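Side-chain contacts in reducing end xylose-releasing exo-oligoxylanase (Paenibacillus barengoltzii G22, PDB 5YXT), which probably hydrolyses xylo-oligosaccharides by cutting xylose from their reducing ends, as a family 8 glycoside hydrolase: residues Gly172-Asn177 and Leu182-Pro187; Thr162-Gly167 and Pro211-Phe216; Leu134-Ala139 and Thr154-Leu159. All blocks are in the same frame, centred on the assembly; numbering follows the deposited sequence.

Interaction 1. Residues Gly172-Asn177 and Leu182-Pro187; sequences GYPMWN and LIKFVP
Trp176 lays one face of its indole against Ile183. The CB of Ile183 stands 3.8 Å from the centroid of the five-membered ring and 25° off the ring normal, a CH-pi contact displaced toward the rim. With CG1 of Ile183 anti to its backbone N (chi1 -170°) and the chain extended beyond, the side chain runs on across the indole until Ile183 CD1 rests 3.6 Å from Trp176 CZ2. A water accepts a 3.0 Å hydrogen bond from Ile183 N and a weak one from Trp176 NE1, so it bridges the two residues. An alanine in place of Trp176 would probably leave Ile183 without the surface it lies on and would remove the weak donor to the bridging water.

Beside this pair, Lys184 bends at its second and third torsions and reaches along the opposing backbone. Lys184 NZ donates to Pro174 O at 3.0 Å and, weakly, to Pro187 O in its own segment, so main-chain carbonyls receive the buried ammonium group. Pro187 then packs its CG 4.0 Å from Met175 CG, the two side chains running alongside in the same direction.

Two backbone bonds hold these groups in place: Lys184 N to Met175 O at 2.9 Å and Asn177 N to Leu182 O at 2.9 Å. Further out, the indole meets Trp217 and Tyr202 edge-to-face, and the Asn177 side chain is held by Asp179, Asn180 and Glu190. Trp176 and Ile183 thus form a non-hydrogen-bonded antiparallel pair, a single beta bridge that closes a hairpin-like turn. The bridge shapes the long connection between helices 152-165 and 199-208 in what is, as in family 8 enzymes, probably an (alpha/alpha)6 barrel.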
loop_
_atom_site.group_PDB
_atom_site.type_symbol
_atom_site.label_atom_id
_atom_site.label_comp_id
_atom_site.label_asym_id
_atom_site.label_seq_id
_atom_site.Cartn_x
_atom_site.Cartn_y
_atom_site.Cartn_z
ATOM N N GLY C 172 -51.336 -12.173 -2.357
ATOM C CA GLY C 172 -49.956 -12.275 -1.914
ATOM C C GLY C 172 -49.110 -11.116 -2.404
ATOM O O GLY C 172 -49.657 -10.118 -2.878
ATOM N N TYR C 173 -47.783 -11.223 -2.298
ATOM C CA TYR C 173 -46.878 -10.153 -2.729
ATOM C C TYR C 173 -45.683 -10.706 -3.496
ATOM O O TYR C 173 -45.185 -11.799 -3.176
ATOM C CB TYR C 173 -46.380 -9.331 -1.531
ATOM C CG TYR C 173 -47.416 -8.362 -1.013
ATOM C CD1 TYR C 173 -47.531 -7.096 -1.553
ATOM C CD2 TYR C 173 -48.284 -8.724 0.004
ATOM C CE1 TYR C 173 -48.481 -6.210 -1.091
ATOM C CE2 TYR C 173 -49.247 -7.846 0.471
ATOM C CZ TYR C 173 -49.335 -6.592 -0.080
ATOM O OH TYR C 173 -50.278 -5.710 0.380
ATOM N N PRO C 174 -45.201 -9.983 -4.498
ATOM C CA PRO C 174 -44.015 -10.429 -5.229
ATOM C C PRO C 174 -42.748 -10.123 -4.437
ATOM O O PRO C 174 -42.748 -9.355 -3.476
ATOM C CB PRO C 174 -44.087 -9.614 -6.520
ATOM C CG PRO C 174 -44.671 -8.316 -6.066
ATOM C CD PRO C 174 -45.659 -8.662 -4.967
ATOM N N MET C 175 -41.654 -10.743 -4.871
ATOM C CA MET C 175 -40.376 -10.633 -4.179
ATOM C C MET C 175 -39.546 -9.455 -4.647
ATOM O O MET C 175 -38.564 -9.109 -3.981
ATOM C CB MET C 175 -39.550 -11.905 -4.370
ATOM C CG MET C 175 -39.526 -12.801 -3.163
ATOM S SD MET C 175 -38.792 -14.399 -3.538
ATOM C CE MET C 175 -39.498 -15.371 -2.228
ATOM N N TRP C 176 -39.894 -8.875 -5.796
ATOM C CA TRP C 176 -39.268 -7.671 -6.317
ATOM C C TRP C 176 -40.306 -6.564 -6.329
ATOM O O TRP C 176 -41.440 -6.778 -6.769
ATOM C CB TRP C 176 -38.718 -7.881 -7.737
ATOM C CG TRP C 176 -37.332 -8.412 -7.757
ATOM C CD1 TRP C 176 -36.189 -7.704 -8.013
ATOM C CD2 TRP C 176 -36.917 -9.760 -7.492
ATOM N NE1 TRP C 176 -35.094 -8.528 -7.923
ATOM C CE2 TRP C 176 -35.508 -9.794 -7.608
ATOM C CE3 TRP C 176 -37.592 -10.940 -7.165
ATOM C CZ2 TRP C 176 -34.764 -10.959 -7.404
ATOM C CZ3 TRP C 176 -36.853 -12.099 -6.963
ATOM C CH2 TRP C 176 -35.452 -12.100 -7.084
ATOM N N ASN C 177 -39.922 -5.395 -5.850
ATOM C CA ASN C 177 -40.808 -4.244 -5.938
ATOM C C ASN C 177 -40.944 -3.832 -7.398
ATOM O O ASN C 177 -39.927 -3.661 -8.089
ATOM C CB ASN C 177 -40.258 -3.101 -5.099
ATOM C CG ASN C 177 -41.063 -1.841 -5.244
ATOM O OD1 ASN C 177 -40.951 -1.141 -6.241
ATOM N ND2 ASN C 177 -41.874 -1.538 -4.243
ATOM N N LEU C 182 -36.194 -3.463 -7.177
ATOM C CA LEU C 182 -35.285 -4.009 -6.173
ATOM C C LEU C 182 -35.899 -5.213 -5.467
ATOM O O LEU C 182 -37.087 -5.221 -5.132
ATOM C CB LEU C 182 -34.917 -2.945 -5.142
ATOM C CG LEU C 182 -34.243 -1.701 -5.716
ATOM C CD1 LEU C 182 -34.127 -0.611 -4.677
ATOM C CD2 LEU C 182 -32.866 -2.056 -6.306
ATOM N N ILE C 183 -35.074 -6.234 -5.243
ATOM C CA ILE C 183 -35.493 -7.372 -4.440
ATOM C C ILE C 183 -35.789 -6.905 -3.016
ATOM O O ILE C 183 -35.139 -5.989 -2.491
ATOM C CB ILE C 183 -34.399 -8.454 -4.491
ATOM C CG1 ILE C 183 -34.873 -9.774 -3.871
ATOM C CG2 ILE C 183 -33.114 -7.964 -3.828
ATOM C CD1 ILE C 183 -33.781 -10.851 -3.910
ATOM N N LYS C 184 -36.808 -7.503 -2.396
ATOM C CA LYS C 184 -37.207 -7.158 -1.038
ATOM C C LYS C 184 -36.658 -8.158 -0.030
ATOM O O LYS C 184 -36.244 -9.265 -0.378
ATOM C CB LYS C 184 -38.733 -7.083 -0.909
ATOM C CG LYS C 184 -39.387 -6.184 -1.963
ATOM C CD LYS C 184 -40.648 -6.801 -2.575
ATOM C CE LYS C 184 -41.858 -6.547 -1.699
ATOM N NZ LYS C 184 -43.140 -6.593 -2.478
ATOM N N PHE C 185 -36.671 -7.753 1.241
ATOM C CA PHE C 185 -36.236 -8.664 2.296
ATOM C C PHE C 185 -37.162 -9.876 2.402
ATOM O O PHE C 185 -36.701 -11.019 2.503
ATOM C CB PHE C 185 -36.161 -7.939 3.629
ATOM C CG PHE C 185 -36.016 -8.871 4.781
ATOM C CD1 PHE C 185 -34.886 -9.675 4.888
ATOM C CD2 PHE C 185 -37.018 -8.985 5.727
ATOM C CE1 PHE C 185 -34.756 -10.562 5.938
ATOM C CE2 PHE C 185 -36.888 -9.875 6.788
ATOM C CZ PHE C 185 -35.765 -10.658 6.891
ATOM N N VAL C 186 -38.470 -9.639 2.436
ATOM C CA VAL C 186 -39.480 -10.684 2.251
ATOM C C VAL C 186 -40.607 -10.104 1.411
ATOM O O VAL C 186 -40.735 -8.878 1.289
ATOM C CB VAL C 186 -40.036 -11.214 3.593
ATOM C CG1 VAL C 186 -38.928 -11.804 4.465
ATOM C CG2 VAL C 186 -40.787 -10.124 4.326
ATOM N N PRO C 187 -41.433 -10.966 0.803
ATOM C CA PRO C 187 -42.505 -10.451 -0.063
ATOM C C PRO C 187 -43.352 -9.383 0.594
ATOM O O PRO C 187 -43.749 -8.425 -0.070
ATOM C CB PRO C 187 -43.330 -11.710 -0.373
ATOM C CG PRO C 187 -42.348 -12.796 -0.349
ATOM C CD PRO C 187 -41.342 -12.439 0.725
HETATM O O HOH W 1 -33.098 -6.162 -7.561
#

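Interaction 2. Residues Thr162-Gly167 and Pro211-Phe216; sequences TCLHKG and PEDRAF
His165 and Asp213 approach each other from opposite directions, imidazole edge to carboxylate. NE2 of His165 donates to OD1 of Asp213 over 2.7 Å, with an N-H...O angle of 161°. The oxygen lies close to the imidazole plane and is met on its syn side, although ring and carboxylate planes are twisted 33° apart.

Beside this bond, Leu164 lies against Asp213 and Phe216. It slides past Asp213 in the reverse sense, its CD1 coming to 3.8 Å from Asp213 CB, and crosses the phenyl ring of Phe216 obliquely. Both methyls of Leu164 take part: CD2 approaches CE1 of Phe216 to 3.5 Å, while CD1 lies 3.6 Å from CD1 of the ring. Phe216 presents itself there because its CG is anti to the backbone N (chi1 -177°), which carries the ring out from helix 214-231 toward the end of helix 152-165.

The other carboxylate oxygen, Asp213 OD2, forms a salt bridge with Arg161, and Arg161 also pairs with Glu212. Asp213 therefore holds a histidine through one oxygen and an arginine through the other, which probably restrains the rotation of its carboxylate. The contact joins this polar pairing to an apolar patch on its flank, and the nearby acidic groups would probably favour a protonated histidine, an effect that Arg161 is likely to temper.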
loop_
_atom_site.group_PDB
_atom_site.type_symbol
_atom_site.label_atom_id
_atom_site.label_comp_id
_atom_site.label_asym_id
_atom_site.label_seq_id
_atom_site.Cartn_x
_atom_site.Cartn_y
_atom_site.Cartn_z
ATOM N N THR C 162 -43.374 -16.548 -10.531
ATOM C CA THR C 162 -43.979 -16.265 -9.232
ATOM C C THR C 162 -43.321 -15.066 -8.555
ATOM O O THR C 162 -44.008 -14.207 -7.989
ATOM C CB THR C 162 -43.863 -17.504 -8.343
ATOM O OG1 THR C 162 -44.446 -18.627 -9.012
ATOM C CG2 THR C 162 -44.561 -17.282 -7.004
ATOM N N CYS C 163 -41.985 -15.008 -8.584
ATOM C CA CYS C 163 -41.248 -13.961 -7.877
ATOM C C CYS C 163 -41.639 -12.563 -8.338
ATOM O O CYS C 163 -41.519 -11.598 -7.574
ATOM C CB CYS C 163 -39.747 -14.174 -8.072
ATOM S SG CYS C 163 -39.103 -15.609 -7.131
ATOM N N LEU C 164 -42.071 -12.424 -9.586
ATOM C CA LEU C 164 -42.432 -11.120 -10.117
ATOM C C LEU C 164 -43.931 -10.863 -10.108
ATOM O O LEU C 164 -44.351 -9.713 -9.942
ATOM C CB LEU C 164 -41.904 -10.978 -11.553
ATOM C CG LEU C 164 -40.375 -11.024 -11.717
ATOM C CD1 LEU C 164 -39.946 -10.570 -13.097
ATOM C CD2 LEU C 164 -39.662 -10.193 -10.662
ATOM N N HIS C 165 -44.743 -11.901 -10.281
ATOM C CA HIS C 165 -46.151 -11.719 -10.602
ATOM C C HIS C 165 -47.104 -12.087 -9.474
ATOM O O HIS C 165 -48.302 -11.807 -9.594
ATOM C CB HIS C 165 -46.512 -12.527 -11.856
ATOM C CG HIS C 165 -45.883 -11.999 -13.105
ATOM N ND1 HIS C 165 -46.303 -10.836 -13.715
ATOM C CD2 HIS C 165 -44.839 -12.454 -13.840
ATOM C CE1 HIS C 165 -45.560 -10.610 -14.785
ATOM N NE2 HIS C 165 -44.664 -11.578 -14.886
ATOM N N LYS C 166 -46.618 -12.689 -8.391
ATOM C CA LYS C 166 -47.506 -13.033 -7.283
ATOM C C LYS C 166 -48.242 -11.796 -6.783
ATOM O O LYS C 166 -47.683 -10.697 -6.717
ATOM C CB LYS C 166 -46.717 -13.678 -6.138
ATOM C CG LYS C 166 -47.570 -14.132 -4.953
ATOM C CD LYS C 166 -48.797 -14.918 -5.412
ATOM C CE LYS C 166 -48.428 -16.259 -6.034
ATOM N NZ LYS C 166 -49.590 -17.202 -6.018
ATOM N N GLY C 167 -49.514 -11.979 -6.445
ATOM C CA GLY C 167 -50.343 -10.890 -5.991
ATOM C C GLY C 167 -51.085 -10.167 -7.087
ATOM O O GLY C 167 -51.953 -9.341 -6.779
ATOM N N PRO C 211 -39.965 -15.039 -21.605
ATOM C CA PRO C 211 -39.600 -13.839 -22.382
ATOM C C PRO C 211 -40.221 -12.546 -21.890
ATOM O O PRO C 211 -39.546 -11.507 -21.915
ATOM C CB PRO C 211 -40.088 -14.199 -23.792
ATOM C CG PRO C 211 -39.949 -15.692 -23.851
ATOM C CD PRO C 211 -40.334 -16.173 -22.477
ATOM N N GLU C 212 -41.475 -12.576 -21.422
ATOM C CA GLU C 212 -42.148 -11.342 -21.030
ATOM C C GLU C 212 -41.492 -10.660 -19.834
ATOM O O GLU C 212 -41.651 -9.443 -19.663
ATOM C CB GLU C 212 -43.624 -11.616 -20.723
ATOM C CG GLU C 212 -43.859 -12.481 -19.478
ATOM C CD GLU C 212 -43.720 -13.975 -19.759
ATOM O OE1 GLU C 212 -43.356 -14.355 -20.902
ATOM O OE2 GLU C 212 -43.978 -14.775 -18.833
ATOM N N ASP C 213 -40.764 -11.401 -19.001
ATOM C CA ASP C 213 -40.159 -10.836 -17.801
ATOM C C ASP C 213 -38.718 -10.377 -18.002
ATOM O O ASP C 213 -38.133 -9.792 -17.081
ATOM C CB ASP C 213 -40.209 -11.862 -16.665
ATOM C CG ASP C 213 -41.626 -12.188 -16.242
ATOM O OD1 ASP C 213 -42.526 -11.379 -16.548
ATOM O OD2 ASP C 213 -41.836 -13.236 -15.598
ATOM N N ARG C 214 -38.131 -10.623 -19.175
ATOM C CA ARG C 214 -36.703 -10.375 -19.344
ATOM C C ARG C 214 -36.364 -8.889 -19.294
ATOM O O ARG C 214 -35.303 -8.520 -18.781
ATOM C CB ARG C 214 -36.220 -11.000 -20.642
ATOM C CG ARG C 214 -36.459 -12.485 -20.696
ATOM C CD ARG C 214 -35.901 -13.108 -21.955
ATOM N NE ARG C 214 -36.102 -14.552 -21.945
ATOM C CZ ARG C 214 -35.924 -15.347 -22.991
ATOM N NH1 ARG C 214 -35.544 -14.842 -24.156
ATOM N NH2 ARG C 214 -36.120 -16.655 -22.867
ATOM N N ALA C 215 -37.242 -8.023 -19.799
ATOM C CA ALA C 215 -37.001 -6.590 -19.650
ATOM C C ALA C 215 -36.912 -6.191 -18.181
ATOM O O ALA C 215 -36.019 -5.426 -17.791
ATOM C CB ALA C 215 -38.098 -5.791 -20.352
ATOM N N PHE C 216 -37.826 -6.701 -17.348
ATOM C CA PHE C 216 -37.778 -6.387 -15.921
ATOM C C PHE C 216 -36.446 -6.812 -15.311
ATOM O O PHE C 216 -35.835 -6.058 -14.543
ATOM C CB PHE C 216 -38.948 -7.051 -15.188
ATOM C CG PHE C 216 -39.016 -6.723 -13.715
ATOM C CD1 PHE C 216 -38.221 -7.407 -12.787
ATOM C CD2 PHE C 216 -39.876 -5.737 -13.250
ATOM C CE1 PHE C 216 -38.275 -7.103 -11.438
ATOM C CE2 PHE C 216 -39.940 -5.443 -11.895
ATOM C CZ PHE C 216 -39.129 -6.132 -10.987
#

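Interaction 3. Residues Leu134-Ala139 and Thr154-Leu159; sequences LALLFA and TQARDL
Leu136 meets helix 152-165 at the point where the two backbones come nearest, its CA 5.7 Å from the CA of Ala156. Its first side-chain atom already makes the contact: CB of Leu136 lies 3.7 Å from CB of Ala156, the methylene of Leu136 set against the methyl of Ala156. CG of Leu136, anti to the carbonyl carbon (chi1 -75°), carries CD1 to CB of Gln155 at 4.1 Å. The two side chains pass at a slant, so Leu136 spans two successive residues of the partner helix, touching Ala156 with its base and Gln155 with one methyl. Beyond the pair, Trp91 of helix 84-98 packs on both Leu136 and Gln155.

Leu137, next along, touches the same alanine methyl. Its CG comes to 3.6 Å from Ala156 CB, and its CD2 adds a longer contact to that methyl at 4.0 Å. Ala156 CB is thus shared by two consecutive leucines, and its small size probably helps the segment axes come to 8.2 Å. They run at 150° to each other, a roughly antiparallel pairing, consistent with neighbouring helices of the (alpha/alpha)6 barrel known for family 8.

Gln155 lends only the aliphatic root of its side chain. Bent at its second torsion, the chain carries the amide away from Leu136, and NE2 donates to Asn151 OD1.

No hydrogen bond crosses between the segments. Cohesion here comes from close-set aliphatic carbons in a buried setting, with the polar amide directed to a partner beyond the interface, so shape and the exclusion of water probably govern how the helices fit.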
loop_
_atom_site.group_PDB
_atom_site.type_symbol
_atom_site.label_atom_id
_atom_site.label_comp_id
_atom_site.label_asym_id
_atom_site.label_seq_id
_atom_site.Cartn_x
_atom_site.Cartn_y
_atom_site.Cartn_z
ATOM N N LEU C 134 -31.240 -19.733 -10.307
ATOM C CA LEU C 134 -30.029 -19.787 -11.132
ATOM C C LEU C 134 -29.392 -21.174 -11.110
ATOM O O LEU C 134 -28.896 -21.646 -12.144
ATOM C CB LEU C 134 -29.014 -18.722 -10.699
ATOM C CG LEU C 134 -27.916 -18.471 -11.742
ATOM C CD1 LEU C 134 -28.514 -18.059 -13.102
ATOM C CD2 LEU C 134 -26.837 -17.451 -11.303
ATOM N N ALA C 135 -29.358 -21.828 -9.942
ATOM C CA ALA C 135 -28.821 -23.187 -9.879
ATOM C C ALA C 135 -29.586 -24.129 -10.800
ATOM O O ALA C 135 -28.978 -24.927 -11.519
ATOM C CB ALA C 135 -28.854 -23.707 -8.439
ATOM N N LEU C 136 -30.919 -24.038 -10.797
ATOM C CA LEU C 136 -31.750 -24.878 -11.656
ATOM C C LEU C 136 -31.506 -24.592 -13.135
ATOM O O LEU C 136 -31.476 -25.517 -13.958
ATOM C CB LEU C 136 -33.222 -24.667 -11.307
ATOM C CG LEU C 136 -33.698 -25.326 -10.004
ATOM C CD1 LEU C 136 -34.992 -24.690 -9.506
ATOM C CD2 LEU C 136 -33.839 -26.865 -10.162
ATOM N N LEU C 137 -31.352 -23.314 -13.500
ATOM C CA LEU C 137 -31.044 -22.982 -14.889
ATOM C C LEU C 137 -29.686 -23.540 -15.291
ATOM O O LEU C 137 -29.535 -24.105 -16.385
ATOM C CB LEU C 137 -31.087 -21.464 -15.091
ATOM C CG LEU C 137 -32.498 -20.862 -15.132
ATOM C CD1 LEU C 137 -32.445 -19.362 -14.918
ATOM C CD2 LEU C 137 -33.179 -21.195 -16.461
ATOM N N PHE C 138 -28.685 -23.387 -14.414
ATOM C CA PHE C 138 -27.385 -24.008 -14.639
ATOM C C PHE C 138 -27.512 -25.523 -14.730
ATOM O O PHE C 138 -26.839 -26.156 -15.543
ATOM C CB PHE C 138 -26.407 -23.648 -13.512
ATOM C CG PHE C 138 -25.874 -22.230 -13.575
ATOM C CD1 PHE C 138 -26.013 -21.461 -14.733
ATOM C CD2 PHE C 138 -25.230 -21.670 -12.475
ATOM C CE1 PHE C 138 -25.527 -20.141 -14.782
ATOM C CE2 PHE C 138 -24.742 -20.371 -12.523
ATOM C CZ PHE C 138 -24.898 -19.604 -13.690
ATOM N N ALA C 139 -28.343 -26.128 -13.877
ATOM C CA ALA C 139 -28.506 -27.578 -13.944
ATOM C C ALA C 139 -29.144 -27.982 -15.265
ATOM O O ALA C 139 -28.744 -28.975 -15.882
ATOM C CB ALA C 139 -29.346 -28.074 -12.759
ATOM N N THR C 154 -37.795 -25.635 -16.396
ATOM C CA THR C 154 -39.194 -25.288 -16.166
ATOM C C THR C 154 -39.422 -24.867 -14.721
ATOM O O THR C 154 -40.071 -23.849 -14.458
ATOM C CB THR C 154 -40.093 -26.466 -16.536
ATOM O OG1 THR C 154 -39.916 -26.777 -17.925
ATOM C CG2 THR C 154 -41.550 -26.116 -16.282
ATOM N N GLN C 155 -38.869 -25.623 -13.764
ATOM C CA GLN C 155 -38.991 -25.234 -12.360
ATOM C C GLN C 155 -38.427 -23.835 -12.129
ATOM O O GLN C 155 -38.995 -23.046 -11.367
ATOM C CB GLN C 155 -38.280 -26.249 -11.463
ATOM C CG GLN C 155 -38.858 -27.658 -11.529
ATOM C CD GLN C 155 -40.129 -27.796 -10.737
ATOM O OE1 GLN C 155 -40.413 -26.993 -9.838
ATOM N NE2 GLN C 155 -40.912 -28.823 -11.058
ATOM N N ALA C 156 -37.320 -23.506 -12.797
ATOM C CA ALA C 156 -36.675 -22.209 -12.596
ATOM C C ALA C 156 -37.513 -21.069 -13.169
ATOM O O ALA C 156 -37.728 -20.044 -12.507
ATOM C CB ALA C 156 -35.282 -22.221 -13.230
ATOM N N ARG C 157 -37.987 -21.227 -14.406
ATOM C CA ARG C 157 -38.798 -20.183 -15.022
ATOM C C ARG C 157 -40.127 -20.012 -14.294
ATOM O O ARG C 157 -40.603 -18.883 -14.122
ATOM C CB ARG C 157 -39.008 -20.497 -16.504
ATOM C CG ARG C 157 -37.725 -20.338 -17.350
ATOM C CD ARG C 157 -37.976 -20.551 -18.847
ATOM N NE ARG C 157 -38.410 -21.919 -19.106
ATOM C CZ ARG C 157 -37.591 -22.930 -19.381
ATOM N NH1 ARG C 157 -36.282 -22.738 -19.458
ATOM N NH2 ARG C 157 -38.093 -24.142 -19.588
ATOM N N ASP C 158 -40.737 -21.116 -13.847
ATOM C CA ASP C 158 -41.974 -20.998 -13.076
ATOM C C ASP C 158 -41.724 -20.278 -11.759
ATOM O O ASP C 158 -42.522 -19.425 -11.342
ATOM C CB ASP C 158 -42.578 -22.379 -12.814
ATOM C CG ASP C 158 -43.137 -23.020 -14.064
ATOM O OD1 ASP C 158 -43.252 -22.330 -15.098
ATOM O OD2 ASP C 158 -43.462 -24.224 -14.007
ATOM N N LEU C 159 -40.622 -20.613 -11.085
ATOM C CA LEU C 159 -40.278 -19.913 -9.853
ATOM C C LEU C 159 -40.095 -18.416 -10.104
ATOM O O LEU C 159 -40.650 -17.577 -9.381
ATOM C CB LEU C 159 -39.016 -20.531 -9.259
ATOM C CG LEU C 159 -38.645 -20.136 -7.838
ATOM C CD1 LEU C 159 -37.777 -18.891 -7.809
ATOM C CD2 LEU C 159 -39.915 -19.905 -7.066
#

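In the fold
Interaction 3 comes first along the chain, pairing helix 126-143 with helix 152-165. The latter helix also supplies residues 162-167 of interaction 2, which meet residues 211-216, leading into helix 214-231; the two centres are about 14 Å apart. Between those halves of interaction 2 the chain forms the loop containing both segments of interaction 1, about 12 Å away centre to centre. These two contacts touch directly: Met175 N probably bonds to Cys163 O, and Pro174 packs on the helix end. Interaction 1 lies about 19 Å from interaction 3, centre to centre, without touching it. Helix 152-165 thus links helix-to-helix packing with a long loop, all within the family 8 glycoside hydrolase range.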